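Long-range contacts in putative vitamin-B12 independent methionine synthase family protein (Listeria monocytogenes, PDB 1YPX), which probably belongs to the cobalamin-independent methionine synthase family and may transfer a methyl group from a folate to homocysteine with the help of a zinc ion: residues L271-E276 / L292-G297; T300-E305 / S331-F336. All blocks are in the same frame, centred on the assembly; numbering follows the deposited sequence.

Interaction 1: L271-E276 / L292-G297. With PO4 (phosphate ion), chain B.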
loop_
_atom_site.group_PDB
_atom_site.type_symbol
_atom_site.label_atom_id
_atom_site.label_comp_id
_atom_site.label_asym_id
_atom_site.label_seq_id
_atom_site.Cartn_x
_atom_site.Cartn_y
_atom_site.Cartn_z
ATOM N N LEU A 271 -4.630 -7.563 3.913
ATOM C CA LEU A 271 -6.036 -7.924 3.716
ATOM C C LEU A 271 -6.902 -7.382 4.835
ATOM O O LEU A 271 -6.609 -7.628 6.002
ATOM C CB LEU A 271 -6.171 -9.443 3.716
ATOM C CG LEU A 271 -5.301 -10.180 2.712
ATOM C CD1 LEU A 271 -5.207 -11.672 3.062
ATOM C CD2 LEU A 271 -5.919 -9.976 1.346
ATOM N N GLU A 272 -7.979 -6.676 4.500
ATOM C CA GLU A 272 -8.851 -6.134 5.551
ATOM C C GLU A 272 -10.141 -6.935 5.798
ATOM O O GLU A 272 -10.779 -7.410 4.862
ATOM C CB GLU A 272 -9.191 -4.664 5.266
ATOM C CG GLU A 272 -9.968 -4.384 3.998
ATOM C CD GLU A 272 -10.560 -2.988 4.020
ATOM O OE1 GLU A 272 -11.347 -2.703 4.944
ATOM O OE2 GLU A 272 -10.242 -2.173 3.131
ATOM N N TYR A 273 -10.517 -7.075 7.068
ATOM C CA TYR A 273 -11.710 -7.836 7.438
ATOM C C TYR A 273 -12.635 -7.048 8.391
ATOM O O TYR A 273 -12.199 -6.109 9.067
ATOM C CB TYR A 273 -11.288 -9.153 8.110
ATOM C CG TYR A 273 -10.362 -10.050 7.291
ATOM C CD1 TYR A 273 -10.866 -10.925 6.319
ATOM C CD2 TYR A 273 -8.983 -10.050 7.519
ATOM C CE1 TYR A 273 -10.016 -11.783 5.596
ATOM C CE2 TYR A 273 -8.128 -10.894 6.809
ATOM C CZ TYR A 273 -8.645 -11.759 5.851
ATOM O OH TYR A 273 -7.787 -12.593 5.161
ATOM N N ASP A 274 -13.911 -7.428 8.446
ATOM C CA ASP A 274 -14.850 -6.753 9.341
ATOM C C ASP A 274 -14.905 -7.494 10.674
ATOM O O ASP A 274 -14.082 -8.374 10.943
ATOM C CB ASP A 274 -16.253 -6.699 8.724
ATOM C CG ASP A 274 -16.876 -5.298 8.793
ATOM O OD1 ASP A 274 -18.066 -5.151 8.443
ATOM O OD2 ASP A 274 -16.173 -4.340 9.188
ATOM N N ASN A 275 -15.874 -7.133 11.508
ATOM C CA ASN A 275 -16.034 -7.769 12.810
ATOM C C ASN A 275 -16.866 -9.042 12.662
ATOM O O ASN A 275 -16.660 -10.013 13.394
ATOM C CB ASN A 275 -16.721 -6.807 13.783
ATOM C CG ASN A 275 -16.171 -6.911 15.195
ATOM O OD1 ASN A 275 -16.202 -7.977 15.817
ATOM N ND2 ASN A 275 -15.663 -5.797 15.709
ATOM N N GLU A 276 -17.806 -9.029 11.714
ATOM C CA GLU A 276 -18.659 -10.193 11.453
ATOM C C GLU A 276 -18.264 -10.769 10.100
ATOM O O GLU A 276 -18.290 -10.066 9.092
ATOM C CB GLU A 276 -20.150 -9.809 11.415
ATOM C CG GLU A 276 -21.116 -10.993 11.661
ATOM C CD GLU A 276 -22.505 -10.815 11.028
ATOM O OE1 GLU A 276 -23.429 -11.585 11.383
ATOM O OE2 GLU A 276 -22.677 -9.923 10.167
ATOM N N LEU A 292 5.142 -16.376 2.194
ATOM C CA LEU A 292 4.102 -15.417 1.847
ATOM C C LEU A 292 3.286 -15.053 3.083
ATOM O O LEU A 292 2.276 -15.698 3.396
ATOM C CB LEU A 292 3.169 -15.979 0.777
ATOM C CG LEU A 292 1.937 -15.102 0.508
ATOM C CD1 LEU A 292 2.398 -13.750 -0.006
ATOM C CD2 LEU A 292 1.002 -15.769 -0.489
ATOM N N LYS A 293 3.726 -14.017 3.788
ATOM C CA LYS A 293 3.040 -13.581 4.996
ATOM C C LYS A 293 1.860 -12.688 4.659
ATOM O O LYS A 293 1.971 -11.801 3.818
ATOM C CB LYS A 293 4.022 -12.859 5.922
ATOM C CG LYS A 293 4.855 -11.791 5.235
ATOM C CD LYS A 293 6.128 -11.466 6.018
ATOM C CE LYS A 293 7.154 -12.601 5.961
ATOM N NZ LYS A 293 7.655 -12.870 4.585
ATOM N N ILE A 294 0.720 -12.939 5.300
ATOM C CA ILE A 294 -0.472 -12.134 5.040
ATOM C C ILE A 294 -0.910 -11.371 6.295
ATOM O O ILE A 294 -1.236 -11.947 7.332
ATOM C CB ILE A 294 -1.671 -13.004 4.508
ATOM C CG1 ILE A 294 -2.302 -13.786 5.636
ATOM C CG2 ILE A 294 -1.225 -13.963 3.415
ATOM C CD1 ILE A 294 -3.586 -13.169 6.066
ATOM N N VAL A 295 -0.888 -10.055 6.202
ATOM C CA VAL A 295 -1.288 -9.228 7.316
ATOM C C VAL A 295 -2.807 -9.215 7.386
ATOM O O VAL A 295 -3.482 -9.056 6.364
ATOM C CB VAL A 295 -0.745 -7.810 7.120
ATOM C CG1 VAL A 295 -1.018 -6.950 8.347
ATOM C CG2 VAL A 295 0.741 -7.896 6.813
ATOM N N LEU A 296 -3.329 -9.402 8.597
ATOM C CA LEU A 296 -4.768 -9.432 8.872
ATOM C C LEU A 296 -5.208 -8.085 9.453
ATOM O O LEU A 296 -4.819 -7.725 10.566
ATOM C CB LEU A 296 -5.079 -10.554 9.883
ATOM C CG LEU A 296 -4.720 -12.006 9.516
ATOM C CD1 LEU A 296 -4.666 -12.866 10.774
ATOM C CD2 LEU A 296 -5.742 -12.555 8.534
ATOM N N GLY A 297 -6.014 -7.343 8.701
ATOM C CA GLY A 297 -6.469 -6.048 9.171
ATOM C C GLY A 297 -7.712 -6.198 10.011
ATOM O O GLY A 297 -8.820 -5.906 9.553
HETATM P P PO4 B . -9.661 -14.740 3.335
HETATM O O1 PO4 B . -9.613 -15.063 4.720
HETATM O O2 PO4 B . -10.891 -14.057 2.968
HETATM O O3 PO4 B . -8.381 -13.844 2.989
HETATM O O4 PO4 B . -9.416 -15.876 2.370
#

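Interaction 2: T300-E305 / S331-F336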
loop_
_atom_site.group_PDB
_atom_site.type_symbol
_atom_site.label_atom_id
_atom_site.label_comp_id
_atom_site.label_asym_id
_atom_site.label_seq_id
_atom_site.Cartn_x
_atom_site.Cartn_y
_atom_site.Cartn_z
ATOM N N THR A 300 -10.450 -2.060 13.419
ATOM C CA THR A 300 -11.257 -1.027 12.764
ATOM C C THR A 300 -10.507 0.293 12.811
ATOM O O THR A 300 -10.154 0.777 13.885
ATOM C CB THR A 300 -12.632 -0.829 13.460
ATOM O OG1 THR A 300 -12.430 -0.464 14.831
ATOM C CG2 THR A 300 -13.459 -2.106 13.397
ATOM N N SER A 301 -10.273 0.867 11.641
ATOM C CA SER A 301 -9.546 2.121 11.533
ATOM C C SER A 301 -10.446 3.294 11.159
ATOM O O SER A 301 -9.964 4.380 10.815
ATOM C CB SER A 301 -8.433 1.972 10.496
ATOM O OG SER A 301 -8.952 1.481 9.270
ATOM N N LYS A 302 -11.754 3.064 11.220
ATOM C CA LYS A 302 -12.728 4.097 10.891
ATOM C C LYS A 302 -13.623 4.445 12.071
ATOM O O LYS A 302 -13.802 5.620 12.394
ATOM C CB LYS A 302 -13.595 3.662 9.704
ATOM C CG LYS A 302 -12.842 3.587 8.381
ATOM C CD LYS A 302 -13.794 3.471 7.190
ATOM C CE LYS A 302 -14.651 2.214 7.257
ATOM N NZ LYS A 302 -15.466 2.057 6.022
ATOM N N THR A 303 -14.171 3.421 12.719
ATOM C CA THR A 303 -15.064 3.617 13.857
ATOM C C THR A 303 -14.301 3.680 15.180
ATOM O O THR A 303 -13.609 4.660 15.469
ATOM C CB THR A 303 -16.106 2.478 13.929
ATOM O OG1 THR A 303 -16.566 2.170 12.606
ATOM C CG2 THR A 303 -17.299 2.899 14.783
ATOM N N GLY A 304 -14.436 2.630 15.983
ATOM C CA GLY A 304 -13.757 2.586 17.263
ATOM C C GLY A 304 -14.058 1.304 18.015
ATOM O O GLY A 304 -13.538 1.077 19.110
ATOM N N GLU A 305 -14.903 0.463 17.424
ATOM C CA GLU A 305 -15.282 -0.804 18.038
ATOM C C GLU A 305 -15.162 -1.948 17.030
ATOM O O GLU A 305 -15.771 -3.008 17.193
ATOM C CB GLU A 305 -16.725 -0.737 18.559
ATOM C CG GLU A 305 -17.056 0.481 19.420
ATOM C CD GLU A 305 -17.142 1.766 18.612
ATOM O OE1 GLU A 305 -17.763 1.748 17.525
ATOM O OE2 GLU A 305 -16.603 2.797 19.071
ATOM N N SER A 331 -2.748 -5.722 11.856
ATOM C CA SER A 331 -2.729 -4.314 11.494
ATOM C C SER A 331 -4.145 -3.860 11.490
ATOM O O SER A 331 -5.052 -4.663 11.643
ATOM C CB SER A 331 -2.224 -4.128 10.079
ATOM O OG SER A 331 -3.269 -4.435 9.171
ATOM N N PRO A 332 -4.359 -2.554 11.329
ATOM C CA PRO A 332 -5.755 -2.112 11.303
ATOM C C PRO A 332 -6.251 -2.429 9.881
ATOM O O PRO A 332 -5.434 -2.684 9.002
ATOM C CB PRO A 332 -5.662 -0.623 11.645
ATOM C CG PRO A 332 -4.267 -0.239 11.247
ATOM C CD PRO A 332 -3.424 -1.436 11.545
ATOM N N GLN A 333 -7.566 -2.460 9.667
ATOM C CA GLN A 333 -8.142 -2.805 8.360
ATOM C C GLN A 333 -7.640 -2.018 7.139
ATOM O O GLN A 333 -7.369 -2.609 6.093
ATOM C CB GLN A 333 -9.681 -2.752 8.427
ATOM C CG GLN A 333 -10.250 -1.393 8.829
ATOM C CD GLN A 333 -11.772 -1.348 8.824
ATOM O OE1 GLN A 333 -12.436 -2.164 9.469
ATOM N NE2 GLN A 333 -12.329 -0.381 8.100
ATOM N N CYS A 334 -7.532 -0.697 7.259
ATOM C CA CYS A 334 -7.041 0.146 6.166
ATOM C C CYS A 334 -6.144 1.221 6.772
ATOM O O CYS A 334 -5.776 1.149 7.950
ATOM C CB CYS A 334 -8.202 0.819 5.406
ATOM S SG CYS A 334 -7.739 1.653 3.825
ATOM N N GLY A 335 -5.785 2.206 5.958
ATOM C CA GLY A 335 -4.952 3.295 6.427
ATOM C C GLY A 335 -5.860 4.372 6.977
ATOM O O GLY A 335 -6.929 4.618 6.429
ATOM N N PHE A 336 -5.449 4.997 8.070
ATOM C CA PHE A 336 -6.227 6.054 8.696
ATOM C C PHE A 336 -6.293 7.244 7.760
ATOM O O PHE A 336 -5.286 7.912 7.530
ATOM C CB PHE A 336 -5.578 6.472 10.018
ATOM C CG PHE A 336 -5.358 5.326 10.970
ATOM C CD1 PHE A 336 -4.184 4.579 10.927
ATOM C CD2 PHE A 336 -6.358 4.953 11.873
ATOM C CE1 PHE A 336 -4.012 3.479 11.764
ATOM C CE2 PHE A 336 -6.197 3.852 12.715
ATOM C CZ PHE A 336 -5.022 3.114 12.657
#

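Interaction 1: L271-E276 / L292-G297
Leu271 pairs with Leu296 and Glu272 with Gly297 in parallel register, and three backbone hydrogen bonds join these two segments. Leu271 serves both its backbone groups: its N donates to Val295 O at 3.1 Å, and its O accepts from Gly297 N at 2.8 Å. The third bond, Tyr273 N to Gly297 O at 3.2 Å, is nearly straight at the hydrogen (173°), yet the donor stands 41° out of the carbonyl plane, off the lone pairs. Strand 268-272 ends at Glu272, and Tyr273 lies in the loop just beyond.

Apolar contacts gather on the face that carries Leu271 and Leu296. CD1 of Leu271 meets Ile294 CD1 at 3.7 Å, while Leu296 CD2 lies 3.4 Å from Tyr273 CE2, approaching the ring obliquely. With CG of Tyr273 anti to the carbonyl carbon (chi1 -56°), the ring lies back over the neighbouring strand. Phe281 meets this ring in a T-shaped arrangement.

The polar end of Tyr273 goes to a bound phosphate, probably taken from the crystallisation liquor. Tyr273 OH donates to phosphate O3 at 2.6 Å, and the phosphorus lies at the ring edge, in its plane. Lys285 NZ also grips the anion.

On the other face Glu272 OE2 accepts a hydrogen bond from the backbone N of Arg240. Strands 268-272 and 293-299 are neighbours in the parallel sheet of a TIM-barrel-like catalytic domain, with Glu272 at the strand's C-terminal end, the end where TIM-barrel active sites lie.

Interaction 2: T300-E305 / S331-F336
Ser301 is the residue most deeply engaged, meeting Pro332, Gln333, Cys334 and Phe336 at once. Its OG sits between the backbone N and the carbonyl carbon (chi1 53°), which brings it up to the opposite backbone, where it accepts a hydrogen bond from Cys334 N at 3.3 Å; the angle at the hydrogen is 149°, moderately bent. The CB of the same serine makes the apolar contacts: Phe336 CE2 lies 3.7 Å from Ser301 CB, the ring meeting it obliquely, and Pro332 CB lies 4.0 Å from it.

Gln333 covers a second flank. Its chain runs extended beyond CG (chi2 177°), carrying the amide out past the 300-302 backbone. There the two amide atoms have different neighbours: OE1 lies 3.7 Å from Thr300 CA, whereas NE2 lies 3.6 Å from Lys302 CE. The lysine chain, bent at chi3, crosses the glutamine at about a right angle, and its atoms nearest NE2 are the methylenes CE and CG.

In the TIM-barrel-like fold the loop after strand 293-299 here meets the end of strand 328-332 and the loop that follows it, the two strands being linked through helix 310-322 in a beta-alpha-beta unit. Cys334, touching Cys239, belongs with it and His237 to a possible vacant metal site, consistent with the zinc binding expected of the family but unconfirmed here.

Further out, Ser331 OG donates to Pro332 O at 2.8 Å, a local bond at the end of the strand, with the donor out of the carbonyl plane. A backbone bond joins Gln333 to Ile299, and Thr300 OG1 is hydrogen-bonded to Glu307 and Lys353. Helix 347-364 packs against the contact, with Val357 against Pro332 and both Gln350 and Leu354 against Phe336.

Overall arrangement
Both interactions reach one parallel sheet, in which strand 293-299 lies between 268-272 and 328-332. Interaction 1 joins it to the first neighbour; interaction 2 joins the loop that follows it to the end of the second. They come in series along the chain, interaction 1 closing before interaction 2 opens, with centres 11 Å apart. They also touch: Gly297 O lies 3.5 Å from Gln333 CB, and Val295 CG1 lies 3.5 Å from Ser331 OG. Cys334 of interaction 2 belongs to a possible vacant metal site (with His237 and Cys239) whose residues the side chain of Glu272 of interaction 1 touches, consistent with, but not proof of, the zinc binding expected of the family.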